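Local atomic coordinates of receptor-type tyrosine-protein phosphatase C (Rattus norvegicus, PDB entry 5FN8), a protein that acts as a receptor-type protein tyrosine phosphatase (CD45), probably required for T-cell activation through the antigen receptor, and is represented here by its extracellular domains d3-d4. Residues Asn102-Ser107 against Phe165-Tyr170; Lys143-Asn146 against Lys151-Val154. All blocks are in the same frame, centred on the assembly; numbering follows the deposited sequence.

Interaction 1 of 2, residues Asn102-Ser107 against Phe165-Tyr170; sequences NGMKTS and FLVYFY. With NAG (2-acetamido-2-deoxy-beta-D-glucopyranose), chain G.
Met104 reaches across the interior of the second fibronectin type III domain of this fragment to Phe165 and Val167, joining the two sheets of the beta sandwich. Strand 104-108 is an edge strand of the three-stranded sheet, strand 162-170 an inner strand of the four-stranded one. Their short segments run roughly antiparallel, at 149°. Because they belong to different sheets and come no closer than 9.5 Å between axes, side chains rather than backbone hydrogen bonds connect them. The CG of Met104 lies anti to the backbone N (chi1 -165°) and the chain stays extended beyond it, carrying the terminal methyl up to the opposite strand. There Met104 CE sits 3.4 Å from the carbonyl O of Phe165 and 3.7 Å from CG2 of Val167. The sulfur passes obliquely over the same valine branch, with Met104 SD 3.9 Å from Val167 CG2, so two successive atoms of the methionine pack on one methyl. CB of Phe165 also meets the methionine methyl, 3.9 Å from Met104 CE, while Leu133, Val135 and Ile114 touch the phenylalanine side chain. Further along, Thr106 and Phe165 cross at nearly a right angle, with the hydroxyl OG1 of Thr106 3.9 Å from Phe165 CD1. At the far end of strand 162-170, the N-acetylglucosamine lays its acetamide over one face of Tyr170, with C7 3.7 Å above the plane over the ring centre.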
ATOM      1  N   ASN B 102      -6.715  -3.868  12.265  1.00 69.87           N
ATOM      2  CA  ASN B 102      -6.653  -5.306  12.027  1.00 71.52           C
ATOM      3  C   ASN B 102      -6.236  -6.048  13.269  1.00 77.48           C
ATOM      4  O   ASN B 102      -5.388  -5.570  14.015  1.00 78.21           O
ATOM      5  CB  ASN B 102      -5.695  -5.624  10.840  1.00 71.59           C
ATOM      6  CG  ASN B 102      -6.222  -5.141   9.509  1.00 88.50           C
ATOM      7  OD1 ASN B 102      -7.255  -5.630   9.003  1.00 76.49           O
ATOM      8  ND2 ASN B 102      -5.560  -4.128   8.947  1.00 77.16           N
ATOM      9  N   GLY B 103      -6.822  -7.218  13.456  1.00 76.05           N
ATOM     10  CA  GLY B 103      -6.504  -8.140  14.539  1.00 77.33           C
ATOM     11  C   GLY B 103      -6.806  -7.641  15.927  1.00 80.44           C
ATOM     12  O   GLY B 103      -5.974  -7.796  16.832  1.00 79.94           O
ATOM     13  N   MET B 104      -8.009  -7.049  16.103  1.00 75.84           N
ATOM     14  CA  MET B 104      -8.417  -6.524  17.404  1.00 74.71           C
ATOM     15  C   MET B 104      -8.700  -7.663  18.369  1.00 82.96           C
ATOM     16  O   MET B 104      -9.592  -8.494  18.123  1.00 84.10           O
ATOM     17  CB  MET B 104      -9.608  -5.574  17.280  1.00 74.79           C
ATOM     18  CG  MET B 104      -9.838  -4.750  18.527  1.00 75.90           C
ATOM     19  SD  MET B 104     -11.429  -3.943  18.414  1.00 76.66           S
ATOM     20  CE  MET B 104     -11.828  -3.725  20.171  1.00 73.54           C
ATOM     21  N   LYS B 105      -7.900  -7.721  19.440  1.00 81.27           N
ATOM     22  CA  LYS B 105      -8.027  -8.743  20.472  1.00 83.37           C
ATOM     23  C   LYS B 105      -8.351  -8.139  21.826  1.00 89.28           C
ATOM     24  O   LYS B 105      -7.644  -7.255  22.317  1.00 87.80           O
ATOM     25  CB  LYS B 105      -6.763  -9.600  20.562  1.00 86.41           C
ATOM     26  CG  LYS B 105      -7.056 -11.090  20.619  1.00 98.09           C
ATOM     27  CD  LYS B 105      -6.156 -11.818  19.653  1.00105.89           C
ATOM     28  CE  LYS B 105      -4.957 -12.452  20.318  1.00120.61           C
ATOM     29  NZ  LYS B 105      -3.675 -12.145  19.607  1.00130.76           N
ATOM     30  N   THR B 106      -9.424  -8.639  22.430  1.00 88.59           N
ATOM     31  CA  THR B 106      -9.904  -8.245  23.752  1.00 89.22           C
ATOM     32  C   THR B 106      -9.627  -9.403  24.714  1.00 95.53           C
ATOM     33  O   THR B 106     -10.007 -10.539  24.423  1.00 96.07           O
ATOM     34  CB  THR B 106     -11.360  -7.733  23.664  1.00 97.86           C
ATOM     35  OG1 THR B 106     -11.662  -6.991  24.824  1.00103.82           O
ATOM     36  CG2 THR B 106     -12.402  -8.841  23.441  1.00 99.04           C
ATOM     37  N   SER B 107      -8.918  -9.136  25.828  1.00 94.01           N
ATOM     38  CA  SER B 107      -8.557 -10.176  26.809  1.00 96.05           C
ATOM     39  C   SER B 107      -8.642  -9.718  28.285  1.00100.44           C
ATOM     40  O   SER B 107      -8.370  -8.553  28.570  1.00 99.41           O
ATOM     41  CB  SER B 107      -7.159 -10.716  26.509  1.00 99.41           C
ATOM     42  OG  SER B 107      -6.125  -9.890  27.025  1.00104.86           O
ATOM     43  N   PHE B 165     -15.952  -2.630  23.410  1.00 63.96           N
ATOM     44  CA  PHE B 165     -14.708  -1.930  23.111  1.00 60.88           C
ATOM     45  C   PHE B 165     -14.727  -1.583  21.657  1.00 63.63           C
ATOM     46  O   PHE B 165     -14.925  -2.456  20.813  1.00 62.86           O
ATOM     47  CB  PHE B 165     -13.484  -2.771  23.536  1.00 62.20           C
ATOM     48  CG  PHE B 165     -13.507  -3.099  25.017  1.00 64.44           C
ATOM     49  CD1 PHE B 165     -14.255  -4.168  25.502  1.00 67.89           C
ATOM     50  CD2 PHE B 165     -12.790  -2.334  25.927  1.00 66.62           C
ATOM     51  CE1 PHE B 165     -14.314  -4.441  26.870  1.00 69.91           C
ATOM     52  CE2 PHE B 165     -12.822  -2.630  27.296  1.00 70.04           C
ATOM     53  CZ  PHE B 165     -13.601  -3.668  27.759  1.00 69.16           C
ATOM     54  N   LEU B 166     -14.601  -0.281  21.367  1.00 59.68           N
ATOM     55  CA  LEU B 166     -14.629   0.267  20.018  1.00 55.75           C
ATOM     56  C   LEU B 166     -13.312   0.956  19.767  1.00 57.83           C
ATOM     57  O   LEU B 166     -13.013   1.941  20.432  1.00 58.55           O
ATOM     58  CB  LEU B 166     -15.778   1.280  19.895  1.00 54.89           C
ATOM     59  CG  LEU B 166     -17.213   0.802  20.155  1.00 58.88           C
ATOM     60  CD1 LEU B 166     -17.617   0.995  21.641  1.00 60.41           C
ATOM     61  CD2 LEU B 166     -18.179   1.610  19.315  1.00 58.10           C
ATOM     62  N   VAL B 167     -12.497   0.408  18.849  1.00 53.79           N
ATOM     63  CA  VAL B 167     -11.213   0.969  18.444  1.00 51.99           C
ATOM     64  C   VAL B 167     -11.373   1.630  17.085  1.00 54.51           C
ATOM     65  O   VAL B 167     -11.850   0.975  16.172  1.00 53.69           O
ATOM     66  CB  VAL B 167     -10.022  -0.033  18.434  1.00 54.57           C
ATOM     67  CG1 VAL B 167      -8.719   0.679  18.013  1.00 53.82           C
ATOM     68  CG2 VAL B 167      -9.840  -0.678  19.794  1.00 54.43           C
ATOM     69  N   TYR B 168     -11.046   2.936  16.977  1.00 50.19           N
ATOM     70  CA  TYR B 168     -11.058   3.703  15.718  1.00 49.34           C
ATOM     71  C   TYR B 168      -9.625   4.130  15.456  1.00 52.90           C
ATOM     72  O   TYR B 168      -8.870   4.410  16.397  1.00 52.98           O
ATOM     73  CB  TYR B 168     -11.839   5.028  15.834  1.00 50.54           C
ATOM     74  CG  TYR B 168     -13.235   4.934  16.392  1.00 52.58           C
ATOM     75  CD1 TYR B 168     -13.451   4.685  17.751  1.00 53.41           C
ATOM     76  CD2 TYR B 168     -14.346   5.155  15.582  1.00 53.45           C
ATOM     77  CE1 TYR B 168     -14.742   4.611  18.273  1.00 53.06           C
ATOM     78  CE2 TYR B 168     -15.640   5.105  16.099  1.00 54.09           C
ATOM     79  CZ  TYR B 168     -15.832   4.836  17.443  1.00 58.92           C
ATOM     80  OH  TYR B 168     -17.113   4.831  17.919  1.00 57.60           O
ATOM     81  N   PHE B 169      -9.277   4.240  14.183  1.00 51.26           N
ATOM     82  CA  PHE B 169      -7.982   4.772  13.767  1.00 50.41           C
ATOM     83  C   PHE B 169      -8.185   6.226  13.420  1.00 52.01           C
ATOM     84  O   PHE B 169      -9.168   6.565  12.753  1.00 51.34           O
ATOM     85  CB  PHE B 169      -7.439   4.034  12.541  1.00 50.11           C
ATOM     86  CG  PHE B 169      -6.005   4.393  12.221  1.00 49.36           C
ATOM     87  CD1 PHE B 169      -4.951   3.810  12.915  1.00 51.24           C
ATOM     88  CD2 PHE B 169      -5.702   5.241  11.162  1.00 48.97           C
ATOM     89  CE1 PHE B 169      -3.623   4.098  12.576  1.00 50.39           C
ATOM     90  CE2 PHE B 169      -4.386   5.540  10.848  1.00 50.87           C
ATOM     91  CZ  PHE B 169      -3.360   4.955  11.551  1.00 48.22           C
ATOM     92  N   TYR B 170      -7.259   7.069  13.865  1.00 47.67           N
ATOM     93  CA  TYR B 170      -7.220   8.493  13.564  1.00 47.13           C
ATOM     94  C   TYR B 170      -5.944   8.794  12.763  1.00 54.29           C
ATOM     95  O   TYR B 170      -4.848   8.442  13.197  1.00 55.78           O
ATOM     96  CB  TYR B 170      -7.281   9.319  14.863  1.00 47.01           C
ATOM     97  CG  TYR B 170      -7.228  10.809  14.618  1.00 47.49           C
ATOM     98  CD1 TYR B 170      -8.252  11.461  13.939  1.00 48.53           C
ATOM     99  CD2 TYR B 170      -6.157  11.577  15.083  1.00 48.89           C
ATOM    100  CE1 TYR B 170      -8.195  12.827  13.683  1.00 49.40           C
ATOM    101  CE2 TYR B 170      -6.091  12.948  14.837  1.00 49.93           C
ATOM    102  CZ  TYR B 170      -7.127  13.574  14.159  1.00 59.05           C
ATOM    103  OH  TYR B 170      -7.095  14.938  13.956  1.00 66.69           O
TER
HETATM  104  C1  NAG G1188      -5.589  12.267  19.708  1.00 85.62           C
HETATM  105  C2  NAG G1188      -6.643  13.185  19.084  1.00 86.97           C
HETATM  106  C3  NAG G1188      -6.014  14.229  18.154  1.00 91.37           C
HETATM  107  C4  NAG G1188      -4.784  14.876  18.782  1.00 94.83           C
HETATM  108  C5  NAG G1188      -3.790  13.829  19.276  1.00 93.03           C
HETATM  109  C6  NAG G1188      -2.605  14.436  19.998  1.00 93.50           C
HETATM  110  C7  NAG G1188      -8.697  12.686  17.742  1.00 87.76           C
HETATM  111  C8  NAG G1188      -9.568  11.577  17.241  1.00 84.66           C
HETATM  112  N2  NAG G1188      -7.547  12.306  18.351  1.00 85.11           N
HETATM  113  O3  NAG G1188      -6.959  15.268  17.915  1.00 94.49           O
HETATM  114  O4  NAG G1188      -4.162  15.718  17.814  1.00 99.97           O
HETATM  115  O5  NAG G1188      -4.442  12.962  20.216  1.00 89.87           O
HETATM  116  O6  NAG G1188      -1.658  13.459  20.409  1.00 93.19           O
HETATM  117  O7  NAG G1188      -9.006  13.864  17.585  1.00 93.97           O

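Interaction 2 of 2, residues Lys143-Asn146 against Lys151-Val154; sequences KTFN and KFVV. With NAG (2-acetamido-2-deoxy-beta-D-glucopyranose), chain G.
The CA atoms of Phe145 and Phe152 lie 7.9 Å apart across two strands that run nearly antiparallel, at 154°. The axes of the short segments come no closer than 9.2 Å, and no hydrogen bond passes between them: the backbone of Phe145 pairs with Leu133 and that of Phe152 with Val116, each within its own sheet. Side chains bridge the gap. The two phenylalanine side chains pass side by side, pointing opposite ways, with CB of Phe145 3.6 Å from CD1 of Phe152. Their rings are inclined at 58° with centroids 5.9 Å apart, an oblique pairing. This is an inter-sheet contact of the fibronectin type III sandwich, in which the chain passes from edge strand 140-147 of one sheet to edge strand 151-154 of the other. Cys150, just ahead of strand 151-154, is disulfide-bonded to Cys118 of the neighbouring strand 114-119. Beyond the aromatic pair, Phe145 CE1 meets Val154 CG2 at 3.9 Å, while the other methyl, CG1 of Val154, lies 3.6 Å from CD in the aliphatic part of Lys143. The lysine bends at its last torsion (chi4 -68°), where NZ makes a weak hydrogen bond to the carbonyl O of Asp155. Asn146 points away from strand 151-154 and carries N-acetylglucosamine through the covalent bond from Asn146 ND2 to sugar C1; Arg130 NE donates a hydrogen bond to Asn146 OD1.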
ATOM      1  N   LYS B 143     -15.216   5.076  29.330  1.00 58.42           N
ATOM      2  CA  LYS B 143     -13.813   5.496  29.229  1.00 57.10           C
ATOM      3  C   LYS B 143     -13.463   5.734  27.802  1.00 58.51           C
ATOM      4  O   LYS B 143     -14.068   5.146  26.914  1.00 57.91           O
ATOM      5  CB  LYS B 143     -12.861   4.399  29.772  1.00 60.87           C
ATOM      6  CG  LYS B 143     -13.055   4.026  31.251  1.00 61.66           C
ATOM      7  CD  LYS B 143     -12.297   2.777  31.600  1.00 65.59           C
ATOM      8  CE  LYS B 143     -12.371   2.347  33.050  1.00 68.64           C
ATOM      9  NZ  LYS B 143     -11.682   3.279  33.992  1.00 75.78           N
ATOM     10  N   THR B 144     -12.472   6.595  27.573  1.00 56.08           N
ATOM     11  CA  THR B 144     -11.932   6.910  26.255  1.00 55.40           C
ATOM     12  C   THR B 144     -10.401   7.065  26.338  1.00 57.13           C
ATOM     13  O   THR B 144      -9.903   7.574  27.334  1.00 55.02           O
ATOM     14  CB  THR B 144     -12.705   8.039  25.544  1.00 61.44           C
ATOM     15  OG1 THR B 144     -12.273   8.055  24.189  1.00 64.91           O
ATOM     16  CG2 THR B 144     -12.438   9.403  26.129  1.00 57.40           C
ATOM     17  N   PHE B 145      -9.660   6.590  25.295  1.00 51.17           N
ATOM     18  CA  PHE B 145      -8.189   6.632  25.240  1.00 49.45           C
ATOM     19  C   PHE B 145      -7.745   6.985  23.848  1.00 53.62           C
ATOM     20  O   PHE B 145      -8.401   6.616  22.883  1.00 52.13           O
ATOM     21  CB  PHE B 145      -7.579   5.270  25.581  1.00 51.36           C
ATOM     22  CG  PHE B 145      -7.967   4.610  26.877  1.00 51.95           C
ATOM     23  CD1 PHE B 145      -9.154   3.891  26.980  1.00 54.73           C
ATOM     24  CD2 PHE B 145      -7.081   4.572  27.945  1.00 52.55           C
ATOM     25  CE1 PHE B 145      -9.508   3.263  28.188  1.00 56.83           C
ATOM     26  CE2 PHE B 145      -7.426   3.921  29.147  1.00 55.81           C
ATOM     27  CZ  PHE B 145      -8.641   3.295  29.266  1.00 54.09           C
ATOM     28  N   ASN B 146      -6.623   7.688  23.747  1.00 52.49           N
ATOM     29  CA  ASN B 146      -6.040   8.171  22.507  1.00 52.71           C
ATOM     30  C   ASN B 146      -4.541   7.890  22.615  1.00 62.29           C
ATOM     31  O   ASN B 146      -3.865   8.471  23.455  1.00 63.49           O
ATOM     32  CB  ASN B 146      -6.332   9.678  22.335  1.00 47.16           C
ATOM     33  CG  ASN B 146      -5.709  10.316  21.128  1.00 71.33           C
ATOM     34  OD1 ASN B 146      -4.856   9.733  20.477  1.00 57.66           O
ATOM     35  ND2 ASN B 146      -6.130  11.523  20.808  1.00 78.39           N
ATOM     36  N   LYS B 151      -2.246  -0.678  22.193  1.00 73.67           N
ATOM     37  CA  LYS B 151      -2.094  -1.525  23.362  1.00 74.62           C
ATOM     38  C   LYS B 151      -2.652  -0.741  24.562  1.00 76.18           C
ATOM     39  O   LYS B 151      -2.017   0.182  25.099  1.00 74.89           O
ATOM     40  CB  LYS B 151      -0.637  -2.005  23.560  1.00 80.11           C
ATOM     41  CG  LYS B 151       0.451  -0.924  23.449  1.00111.40           C
ATOM     42  CD  LYS B 151       1.692  -1.244  24.303  1.00130.07           C
ATOM     43  CE  LYS B 151       2.685  -0.098  24.336  1.00138.34           C
ATOM     44  NZ  LYS B 151       3.912  -0.445  25.106  1.00146.81           N
ATOM     45  N   PHE B 152      -3.902  -1.062  24.911  1.00 70.23           N
ATOM     46  CA  PHE B 152      -4.646  -0.395  25.979  1.00 68.25           C
ATOM     47  C   PHE B 152      -4.882  -1.316  27.118  1.00 73.52           C
ATOM     48  O   PHE B 152      -5.295  -2.457  26.916  1.00 74.21           O
ATOM     49  CB  PHE B 152      -6.017   0.100  25.478  1.00 67.38           C
ATOM     50  CG  PHE B 152      -5.989   0.977  24.248  1.00 65.60           C
ATOM     51  CD1 PHE B 152      -5.849   2.357  24.360  1.00 66.62           C
ATOM     52  CD2 PHE B 152      -6.128   0.427  22.973  1.00 63.12           C
ATOM     53  CE1 PHE B 152      -5.821   3.166  23.216  1.00 64.68           C
ATOM     54  CE2 PHE B 152      -6.129   1.245  21.833  1.00 63.31           C
ATOM     55  CZ  PHE B 152      -5.962   2.604  21.965  1.00 61.38           C
ATOM     56  N   VAL B 153      -4.662  -0.810  28.326  1.00 71.99           N
ATOM     57  CA  VAL B 153      -4.947  -1.519  29.572  1.00 73.65           C
ATOM     58  C   VAL B 153      -6.079  -0.736  30.238  1.00 76.82           C
ATOM     59  O   VAL B 153      -5.919   0.447  30.540  1.00 75.81           O
ATOM     60  CB  VAL B 153      -3.713  -1.840  30.477  1.00 79.10           C
ATOM     61  CG1 VAL B 153      -2.659  -0.740  30.424  1.00 78.53           C
ATOM     62  CG2 VAL B 153      -4.131  -2.147  31.922  1.00 81.03           C
ATOM     63  N   VAL B 154      -7.256  -1.375  30.314  1.00 74.06           N
ATOM     64  CA  VAL B 154      -8.518  -0.812  30.802  1.00 73.88           C
ATOM     65  C   VAL B 154      -8.826  -1.438  32.139  1.00 83.15           C
ATOM     66  O   VAL B 154      -9.375  -2.539  32.214  1.00 84.14           O
ATOM     67  CB  VAL B 154      -9.684  -1.002  29.783  1.00 74.71           C
ATOM     68  CG1 VAL B 154     -10.912  -0.219  30.203  1.00 73.84           C
ATOM     69  CG2 VAL B 154      -9.270  -0.638  28.347  1.00 71.80           C
TER
HETATM   70  C1  NAG G1188      -5.589  12.267  19.708  1.00 85.62           C
HETATM   71  C2  NAG G1188      -6.643  13.185  19.084  1.00 86.97           C
HETATM   72  C3  NAG G1188      -6.014  14.229  18.154  1.00 91.37           C
HETATM   73  C4  NAG G1188      -4.784  14.876  18.782  1.00 94.83           C
HETATM   74  C5  NAG G1188      -3.790  13.829  19.276  1.00 93.03           C
HETATM   75  C6  NAG G1188      -2.605  14.436  19.998  1.00 93.50           C
HETATM   76  C7  NAG G1188      -8.697  12.686  17.742  1.00 87.76           C
HETATM   77  C8  NAG G1188      -9.568  11.577  17.241  1.00 84.66           C
HETATM   78  N2  NAG G1188      -7.547  12.306  18.351  1.00 85.11           N
HETATM   79  O3  NAG G1188      -6.959  15.268  17.915  1.00 94.49           O
HETATM   80  O4  NAG G1188      -4.162  15.718  17.814  1.00 99.97           O
HETATM   81  O5  NAG G1188      -4.442  12.962  20.216  1.00 89.87           O
HETATM   82  O6  NAG G1188      -1.658  13.459  20.409  1.00 93.19           O
HETATM   83  O7  NAG G1188      -9.006  13.864  17.585  1.00 93.97           O

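Overall arrangement
Both interactions join the same two sheets of one fibronectin type III domain, and their centres lie about 10 Å apart. Both strands of interaction 2 fall in the chain between the two segments of interaction 1, strand 162-170 following strand 151-154. They meet in the sandwich core, where Phe165 CE2 of interaction 1 packs 4.2 Å from Val154 CG2 of interaction 2. A glycan links them at the surface: the sugar attached to Asn146 in interaction 2 is the one that covers Tyr170 in interaction 1. The cytoplasmic phosphatase domains are absent from this extracellular fragment, so both contacts belong to the ectodomain framework rather than to a catalytic site.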